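Local structure of D-glyceraldehyde dehydrogenase (NADP(+)) (Thermoplasma acidophilum, 5IZD) at residues A[135-140]-A[469-474]; A[127-132]-A[475-480]. The protein catalyses the NADP-dependent oxidation of D-glyceraldehyde to (R)-glycerate in the non-phosphorylated Entner-Doudoroff pathway, working as a homotetramer built as a dimer of dimers. All blocks are in the same frame, centred on the assembly; numbering follows the deposited sequence.

Both contacts join the same two strands, 130-145 and 468-476, which pair antiparallel in a beta arm reaching away from the chain's body; their centres lie about 20 Å apart. Interaction 1, closer to the body, is nested inside the chain loop that interaction 2 closes further out, so in sequence the order is 127-132, 135-140, 469-474, 475-480. Between them Y474 packs on I132, its CE2 3.3 Å from I132 CD1. This is the oligomerisation region of aldehyde dehydrogenases: 468-476 pairs in parallel with a strand of the second subunit, continuing the sheet across the interface, while the outer contact also meets the fourth subunit, consistent with a dimer of dimers.

Interaction 1 of 2, residues A[135-140]-A[469-474]; sequences YKVPYG and KLKNIY
Y135 and K471 face each other as an antiparallel hydrogen-bonded pair, Y135 N donating to K471 O at 2.9 Å and K471 N to Y135 O. V137 and K469 repeat the pattern, K469 N reaching V137 O at 2.7 Å. Between these pairs K136 lies opposite L470, its CG 3.7 Å from L470 CD1.

On the face of Y135 and V137 the lysines also pack by their methylenes: K471 CD sits 3.9 Å from V137 CG1. K469 lays CB over the centre of the Y139 ring, 4.1 Å from its centroid, and its bend at chi2 (77°) carries CD alongside Y139 OH at 3.7 Å. Further along, I473 CD1 covers the Y135 ring face toward the rim, a second CH-pi contact.

Farther out, K469 NZ bonds T448 OG1 and K471 NZ the carbonyls of S425 and I428, all of the second subunit. Strands 130-145 and 468-476 pair here in the inner part of the oligomerisation arm, and N472 to Y474 continue the sheet by parallel pairing with a strand of that subunit. Lysine thus suits both demands, apolar carbon for packing within the chain and an ammonium group whose hydrogens are taken up by neutral oxygens of the second subunit.

Interaction 2 of 2, residues A[127-132]-A[475-480]; sequences SSHRKI and VDYSGK
Y477 slides its ring beneath the backbone of H129, so that H129 O lies 3.2 Å above the ring plane over its centre while accepting the Y477 amide hydrogen at 2.8 Å. The ring reaches this place because CG stands between the backbone N and the carbonyl carbon (chi1 50°), folding it back over the partner strand. At its far end K131 NZ donates to Y477 OH at 3.1 Å. Tyrosine suits the site by offering a broad face and a polar end. H129 is packed here too: its ring meets that of Y477 obliquely, 5.5 Å between centroids, and H129 CB packs on the S478 backbone, 3.6 Å from S478 N. Beside them, the backbones of K131 and V475 form an antiparallel hydrogen-bonded pair, with V475 N 3.0 Å from K131 O.

R130 and D476 meet on the other sheet face in a salt bridge, NE and NH2 both donating side-on to D476 OD2, NE at 2.7 Å, with guanidinium and carboxylate planes 75° apart. OD2 lies close to the guanidinium plane and is approached on its anti side. The other oxygen, OD1, accepts from S478 N and OG; the hydrogen bond from S478 N to D476 OD1 closes an Asx turn, so the aspartate is fixed at both oxygens.

On the solvent side, S127 and G479 are exposed and take no part.

The fourth subunit contributes E426, salt-bridged to K131 NZ, E423, hydrogen-bonded to H129 NE2, and F422 against the Y477 ring. Within the chain, I132 pairs with V123 of strand 120-124, leaving strand 130-145 between that strand and 468-476.

Interaction 1 of 2, residues A[135-140]-A[469-474]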
ATOM      1  N   TYR A 135     -12.317   7.009   2.444  1.00 31.52           N
ATOM      2  CA  TYR A 135     -13.074   5.757   2.438  1.00 31.91           C
ATOM      3  C   TYR A 135     -13.104   5.200   1.021  1.00 31.41           C
ATOM      4  O   TYR A 135     -13.070   5.960   0.074  1.00 31.80           O
ATOM      5  CB  TYR A 135     -14.535   5.980   2.855  1.00 32.18           C
ATOM      6  CG  TYR A 135     -14.788   6.192   4.310  1.00 32.79           C
ATOM      7  CD1 TYR A 135     -13.811   6.673   5.155  1.00 32.72           C
ATOM      8  CD2 TYR A 135     -16.044   5.921   4.861  1.00 33.44           C
ATOM      9  CE1 TYR A 135     -14.070   6.881   6.481  1.00 33.40           C
ATOM     10  CE2 TYR A 135     -16.289   6.134   6.212  1.00 34.18           C
ATOM     11  CZ  TYR A 135     -15.289   6.619   7.010  1.00 33.68           C
ATOM     12  OH  TYR A 135     -15.431   6.871   8.341  1.00 34.75           O
ATOM     13  N   LYS A 136     -13.205   3.895   0.895  1.00 31.36           N
ATOM     14  CA  LYS A 136     -13.360   3.246  -0.391  1.00 30.98           C
ATOM     15  C   LYS A 136     -14.766   2.665  -0.389  1.00 30.41           C
ATOM     16  O   LYS A 136     -15.094   1.889   0.514  1.00 30.70           O
ATOM     17  CB  LYS A 136     -12.293   2.197  -0.554  1.00 32.15           C
ATOM     18  CG  LYS A 136     -11.060   2.795  -1.178  1.00 33.75           C
ATOM     19  CD  LYS A 136      -9.937   1.820  -1.347  1.00 35.66           C
ATOM     20  CE  LYS A 136      -8.726   2.642  -1.702  1.00 36.78           C
ATOM     21  NZ  LYS A 136      -7.537   1.789  -1.859  1.00 38.63           N
ATOM     22  N   VAL A 137     -15.605   3.116  -1.337  1.00 29.41           N
ATOM     23  CA  VAL A 137     -17.027   2.783  -1.367  1.00 29.11           C
ATOM     24  C   VAL A 137     -17.406   2.300  -2.793  1.00 28.72           C
ATOM     25  O   VAL A 137     -16.766   2.685  -3.756  1.00 27.99           O
ATOM     26  CB  VAL A 137     -17.914   3.977  -1.000  1.00 29.19           C
ATOM     27  CG1 VAL A 137     -17.672   4.415   0.413  1.00 29.53           C
ATOM     28  CG2 VAL A 137     -17.720   5.149  -1.940  1.00 28.87           C
ATOM     29  N   PRO A 138     -18.483   1.541  -2.916  1.00 28.83           N
ATOM     30  CA  PRO A 138     -18.850   1.137  -4.289  1.00 29.13           C
ATOM     31  C   PRO A 138     -19.240   2.341  -5.172  1.00 29.18           C
ATOM     32  O   PRO A 138     -19.646   3.382  -4.652  1.00 29.25           O
ATOM     33  CB  PRO A 138     -20.030   0.152  -4.086  1.00 29.38           C
ATOM     34  CG  PRO A 138     -20.360   0.169  -2.650  1.00 29.61           C
ATOM     35  CD  PRO A 138     -19.328   0.926  -1.886  1.00 29.30           C
ATOM     36  N   TYR A 139     -19.045   2.217  -6.473  1.00 29.59           N
ATOM     37  CA  TYR A 139     -19.573   3.198  -7.466  1.00 30.05           C
ATOM     38  C   TYR A 139     -21.072   3.181  -7.509  1.00 30.65           C
ATOM     39  O   TYR A 139     -21.687   4.189  -7.826  1.00 31.34           O
ATOM     40  CB  TYR A 139     -19.064   2.947  -8.901  1.00 30.15           C
ATOM     41  CG  TYR A 139     -17.686   3.450  -9.141  1.00 30.11           C
ATOM     42  CD1 TYR A 139     -16.596   2.720  -8.746  1.00 30.12           C
ATOM     43  CD2 TYR A 139     -17.478   4.673  -9.753  1.00 30.49           C
ATOM     44  CE1 TYR A 139     -15.320   3.199  -8.940  1.00 30.48           C
ATOM     45  CE2 TYR A 139     -16.190   5.183  -9.965  1.00 30.46           C
ATOM     46  CZ  TYR A 139     -15.121   4.456  -9.525  1.00 30.37           C
ATOM     47  OH  TYR A 139     -13.854   4.887  -9.733  1.00 31.06           O
ATOM     48  N   GLY A 140     -21.684   2.039  -7.245  1.00 30.81           N
ATOM     49  CA  GLY A 140     -23.146   1.952  -7.371  1.00 31.17           C
ATOM     50  C   GLY A 140     -23.571   0.907  -8.356  1.00 30.96           C
ATOM     51  O   GLY A 140     -23.368  -0.238  -8.057  1.00 31.26           O
ATOM     52  N   LYS A 469     -14.720   3.502  -5.297  1.00 30.93           N
ATOM     53  CA  LYS A 469     -14.450   4.928  -5.343  1.00 31.81           C
ATOM     54  C   LYS A 469     -13.910   5.445  -4.014  1.00 32.02           C
ATOM     55  O   LYS A 469     -14.512   5.182  -2.978  1.00 31.45           O
ATOM     56  CB  LYS A 469     -15.737   5.670  -5.666  1.00 32.92           C
ATOM     57  CG  LYS A 469     -15.535   7.158  -5.873  1.00 34.70           C
ATOM     58  CD  LYS A 469     -14.943   7.398  -7.249  1.00 35.92           C
ATOM     59  CE  LYS A 469     -14.598   8.855  -7.438  1.00 37.00           C
ATOM     60  NZ  LYS A 469     -14.113   8.945  -8.842  1.00 37.47           N
ATOM     61  N   LEU A 470     -12.844   6.217  -4.070  1.00 32.48           N
ATOM     62  CA  LEU A 470     -12.241   6.835  -2.911  1.00 33.54           C
ATOM     63  C   LEU A 470     -12.981   8.145  -2.683  1.00 33.29           C
ATOM     64  O   LEU A 470     -13.212   8.853  -3.601  1.00 35.13           O
ATOM     65  CB  LEU A 470     -10.772   7.091  -3.176  1.00 34.74           C
ATOM     66  CG  LEU A 470      -9.768   7.266  -2.036  1.00 36.82           C
ATOM     67  CD1 LEU A 470      -9.792   6.216  -0.971  1.00 37.21           C
ATOM     68  CD2 LEU A 470      -8.348   7.436  -2.526  1.00 37.37           C
ATOM     69  N   LYS A 471     -13.373   8.451  -1.463  1.00 32.34           N
ATOM     70  CA  LYS A 471     -14.059   9.733  -1.143  1.00 31.66           C
ATOM     71  C   LYS A 471     -13.388  10.252   0.127  1.00 31.34           C
ATOM     72  O   LYS A 471     -12.938   9.434   0.927  1.00 31.21           O
ATOM     73  CB  LYS A 471     -15.566   9.486  -0.917  1.00 31.68           C
ATOM     74  CG  LYS A 471     -15.900   8.840   0.386  1.00 31.77           C
ATOM     75  CD  LYS A 471     -17.286   8.281   0.497  1.00 32.45           C
ATOM     76  CE  LYS A 471     -18.434   9.230   0.229  1.00 32.65           C
ATOM     77  NZ  LYS A 471     -18.647  10.287   1.262  1.00 33.07           N
ATOM     78  N   ASN A 472     -13.340  11.573   0.323  1.00 31.02           N
ATOM     79  CA  ASN A 472     -12.629  12.181   1.460  1.00 31.31           C
ATOM     80  C   ASN A 472     -13.598  12.852   2.413  1.00 30.79           C
ATOM     81  O   ASN A 472     -14.580  13.485   2.000  1.00 30.56           O
ATOM     82  CB  ASN A 472     -11.608  13.274   1.046  1.00 32.06           C
ATOM     83  CG  ASN A 472     -10.768  12.898  -0.175  1.00 32.84           C
ATOM     84  OD1 ASN A 472      -9.581  12.538  -0.066  1.00 33.14           O
ATOM     85  ND2 ASN A 472     -11.392  12.986  -1.363  1.00 33.51           N
ATOM     86  N   ILE A 473     -13.262  12.759   3.682  1.00 30.05           N
ATOM     87  CA  ILE A 473     -13.953  13.489   4.694  1.00 29.96           C
ATOM     88  C   ILE A 473     -12.889  14.259   5.513  1.00 29.55           C
ATOM     89  O   ILE A 473     -12.047  13.652   6.148  1.00 29.27           O
ATOM     90  CB  ILE A 473     -14.797  12.570   5.587  1.00 30.16           C
ATOM     91  CG1 ILE A 473     -15.740  11.697   4.728  1.00 30.12           C
ATOM     92  CG2 ILE A 473     -15.601  13.403   6.553  1.00 30.50           C
ATOM     93  CD1 ILE A 473     -15.177  10.344   4.333  1.00 29.94           C
ATOM     94  N   TYR A 474     -12.999  15.580   5.488  1.00 29.42           N
ATOM     95  CA  TYR A 474     -12.074  16.499   6.117  1.00 29.43           C
ATOM     96  C   TYR A 474     -12.768  16.870   7.410  1.00 29.81           C
ATOM     97  O   TYR A 474     -13.871  17.419   7.380  1.00 30.27           O
ATOM     98  CB  TYR A 474     -11.911  17.747   5.251  1.00 29.39           C
ATOM     99  CG  TYR A 474     -11.000  17.631   4.025  1.00 29.12           C
ATOM    100  CD1 TYR A 474     -11.389  16.933   2.894  1.00 28.76           C
ATOM    101  CD2 TYR A 474      -9.741  18.264   4.017  1.00 29.33           C
ATOM    102  CE1 TYR A 474     -10.573  16.821   1.787  1.00 28.54           C
ATOM    103  CE2 TYR A 474      -8.913  18.209   2.898  1.00 29.14           C
ATOM    104  CZ  TYR A 474      -9.327  17.459   1.789  1.00 28.72           C
ATOM    105  OH  TYR A 474      -8.489  17.450   0.717  1.00 28.38           O
TER

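Interaction 2 of 2, residues A[127-132]-A[475-480]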
ATOM      1  N   SER A 127      -4.022  20.949  10.330  1.00 35.00           N
ATOM      2  CA  SER A 127      -3.586  21.276  11.695  1.00 36.03           C
ATOM      3  C   SER A 127      -3.626  20.009  12.502  1.00 35.73           C
ATOM      4  O   SER A 127      -4.076  18.953  12.014  1.00 33.78           O
ATOM      5  CB  SER A 127      -4.470  22.335  12.375  1.00 36.54           C
ATOM      6  OG  SER A 127      -5.742  21.755  12.579  1.00 37.27           O
ATOM      7  N   SER A 128      -3.131  20.129  13.744  1.00 35.53           N
ATOM      8  CA  SER A 128      -3.112  18.978  14.648  1.00 35.81           C
ATOM      9  C   SER A 128      -4.500  18.517  15.038  1.00 35.81           C
ATOM     10  O   SER A 128      -4.624  17.419  15.510  1.00 36.51           O
ATOM     11  CB  SER A 128      -2.376  19.304  15.947  1.00 36.32           C
ATOM     12  OG  SER A 128      -3.125  20.229  16.687  1.00 36.38           O
ATOM     13  N   HIS A 129      -5.530  19.349  14.918  1.00 35.54           N
ATOM     14  CA  HIS A 129      -6.888  18.894  15.222  1.00 35.66           C
ATOM     15  C   HIS A 129      -7.766  18.721  13.973  1.00 34.44           C
ATOM     16  O   HIS A 129      -8.964  18.971  14.022  1.00 34.09           O
ATOM     17  CB  HIS A 129      -7.531  19.827  16.246  1.00 36.68           C
ATOM     18  CG  HIS A 129      -7.038  19.596  17.634  1.00 38.00           C
ATOM     19  ND1 HIS A 129      -5.748  19.885  18.007  1.00 38.67           N
ATOM     20  CD2 HIS A 129      -7.635  19.055  18.721  1.00 38.75           C
ATOM     21  CE1 HIS A 129      -5.577  19.586  19.286  1.00 39.37           C
ATOM     22  NE2 HIS A 129      -6.707  19.066  19.736  1.00 39.77           N
ATOM     23  N   ARG A 130      -7.118  18.313  12.884  1.00 33.46           N
ATOM     24  CA  ARG A 130      -7.742  17.993  11.624  1.00 32.94           C
ATOM     25  C   ARG A 130      -7.179  16.667  11.099  1.00 32.29           C
ATOM     26  O   ARG A 130      -5.970  16.407  11.217  1.00 32.10           O
ATOM     27  CB  ARG A 130      -7.465  19.083  10.600  1.00 32.69           C
ATOM     28  CG  ARG A 130      -8.385  20.276  10.751  1.00 33.05           C
ATOM     29  CD  ARG A 130      -7.956  21.419   9.846  1.00 33.20           C
ATOM     30  NE  ARG A 130      -8.831  22.560  10.044  1.00 33.72           N
ATOM     31  CZ  ARG A 130      -8.896  23.626   9.262  1.00 33.97           C
ATOM     32  NH1 ARG A 130      -8.092  23.766   8.217  1.00 34.00           N
ATOM     33  NH2 ARG A 130      -9.741  24.593   9.568  1.00 34.55           N
ATOM     34  N   LYS A 131      -8.052  15.865  10.523  1.00 31.63           N
ATOM     35  CA  LYS A 131      -7.663  14.641   9.789  1.00 31.23           C
ATOM     36  C   LYS A 131      -8.450  14.575   8.487  1.00 30.63           C
ATOM     37  O   LYS A 131      -9.503  15.204   8.343  1.00 30.45           O
ATOM     38  CB  LYS A 131      -7.905  13.353  10.619  1.00 31.59           C
ATOM     39  CG  LYS A 131      -7.058  13.240  11.910  1.00 32.32           C
ATOM     40  CD  LYS A 131      -5.567  13.062  11.594  1.00 32.54           C
ATOM     41  CE  LYS A 131      -4.640  12.999  12.797  1.00 33.41           C
ATOM     42  NZ  LYS A 131      -4.512  14.310  13.509  1.00 34.02           N
ATOM     43  N   ILE A 132      -7.936  13.801   7.544  1.00 30.23           N
ATOM     44  CA  ILE A 132      -8.626  13.534   6.286  1.00 30.20           C
ATOM     45  C   ILE A 132      -8.856  12.011   6.177  1.00 30.30           C
ATOM     46  O   ILE A 132      -7.917  11.239   6.118  1.00 29.72           O
ATOM     47  CB  ILE A 132      -7.824  14.113   5.120  1.00 29.95           C
ATOM     48  CG1 ILE A 132      -7.681  15.617   5.293  1.00 30.11           C
ATOM     49  CG2 ILE A 132      -8.521  13.808   3.776  1.00 29.78           C
ATOM     50  CD1 ILE A 132      -6.716  16.228   4.299  1.00 30.14           C
ATOM     51  N   VAL A 475     -12.181  16.560   8.554  1.00 29.59           N
ATOM     52  CA  VAL A 475     -12.850  16.870   9.805  1.00 29.84           C
ATOM     53  C   VAL A 475     -11.968  17.807  10.610  1.00 29.83           C
ATOM     54  O   VAL A 475     -10.781  17.558  10.713  1.00 29.54           O
ATOM     55  CB  VAL A 475     -13.130  15.606  10.644  1.00 30.18           C
ATOM     56  CG1 VAL A 475     -13.835  16.004  11.943  1.00 30.89           C
ATOM     57  CG2 VAL A 475     -14.038  14.619   9.905  1.00 30.01           C
ATOM     58  N   ASP A 476     -12.571  18.863  11.172  1.00 30.08           N
ATOM     59  CA  ASP A 476     -11.917  19.743  12.151  1.00 30.30           C
ATOM     60  C   ASP A 476     -12.555  19.490  13.510  1.00 30.76           C
ATOM     61  O   ASP A 476     -13.694  19.770  13.727  1.00 30.97           O
ATOM     62  CB  ASP A 476     -12.075  21.202  11.739  1.00 30.32           C
ATOM     63  CG  ASP A 476     -11.257  22.190  12.634  1.00 30.63           C
ATOM     64  OD1 ASP A 476     -11.376  22.126  13.877  1.00 31.14           O
ATOM     65  OD2 ASP A 476     -10.521  23.044  12.097  1.00 30.29           O
ATOM     66  N   TYR A 477     -11.772  19.015  14.452  1.00 31.14           N
ATOM     67  CA  TYR A 477     -12.237  18.776  15.808  1.00 31.77           C
ATOM     68  C   TYR A 477     -11.475  19.592  16.879  1.00 32.45           C
ATOM     69  O   TYR A 477     -11.387  19.209  18.045  1.00 32.91           O
ATOM     70  CB  TYR A 477     -12.126  17.311  16.122  1.00 31.67           C
ATOM     71  CG  TYR A 477     -10.799  16.679  15.823  1.00 31.30           C
ATOM     72  CD1 TYR A 477     -10.555  16.134  14.564  1.00 30.74           C
ATOM     73  CD2 TYR A 477      -9.784  16.578  16.811  1.00 31.45           C
ATOM     74  CE1 TYR A 477      -9.344  15.539  14.268  1.00 30.44           C
ATOM     75  CE2 TYR A 477      -8.577  15.961  16.531  1.00 31.26           C
ATOM     76  CZ  TYR A 477      -8.378  15.430  15.253  1.00 30.83           C
ATOM     77  OH  TYR A 477      -7.223  14.783  14.903  1.00 30.82           O
ATOM     78  N   SER A 478     -10.953  20.741  16.493  1.00 32.75           N
ATOM     79  CA  SER A 478     -10.350  21.669  17.457  1.00 33.27           C
ATOM     80  C   SER A 478     -11.354  22.125  18.522  1.00 34.16           C
ATOM     81  O   SER A 478     -10.913  22.413  19.633  1.00 34.44           O
ATOM     82  CB  SER A 478      -9.753  22.883  16.736  1.00 33.07           C
ATOM     83  OG  SER A 478     -10.777  23.710  16.230  1.00 33.20           O
ATOM     84  N   GLY A 479     -12.646  22.224  18.158  1.00 34.48           N
ATOM     85  CA  GLY A 479     -13.693  22.838  18.975  1.00 35.62           C
ATOM     86  C   GLY A 479     -13.523  24.359  19.236  1.00 36.06           C
ATOM     87  O   GLY A 479     -14.159  24.905  20.119  1.00 36.95           O
ATOM     88  N   LYS A 480     -12.664  25.024  18.465  1.00 35.89           N
ATOM     89  CA  LYS A 480     -12.264  26.413  18.677  1.00 36.28           C
ATOM     90  C   LYS A 480     -12.772  27.248  17.475  1.00 36.11           C
ATOM     91  O   LYS A 480     -13.121  26.687  16.434  1.00 34.99           O
ATOM     92  CB  LYS A 480     -10.723  26.517  18.799  1.00 36.31           C
ATOM     93  CG  LYS A 480     -10.126  25.987  20.116  1.00 36.71           C
TER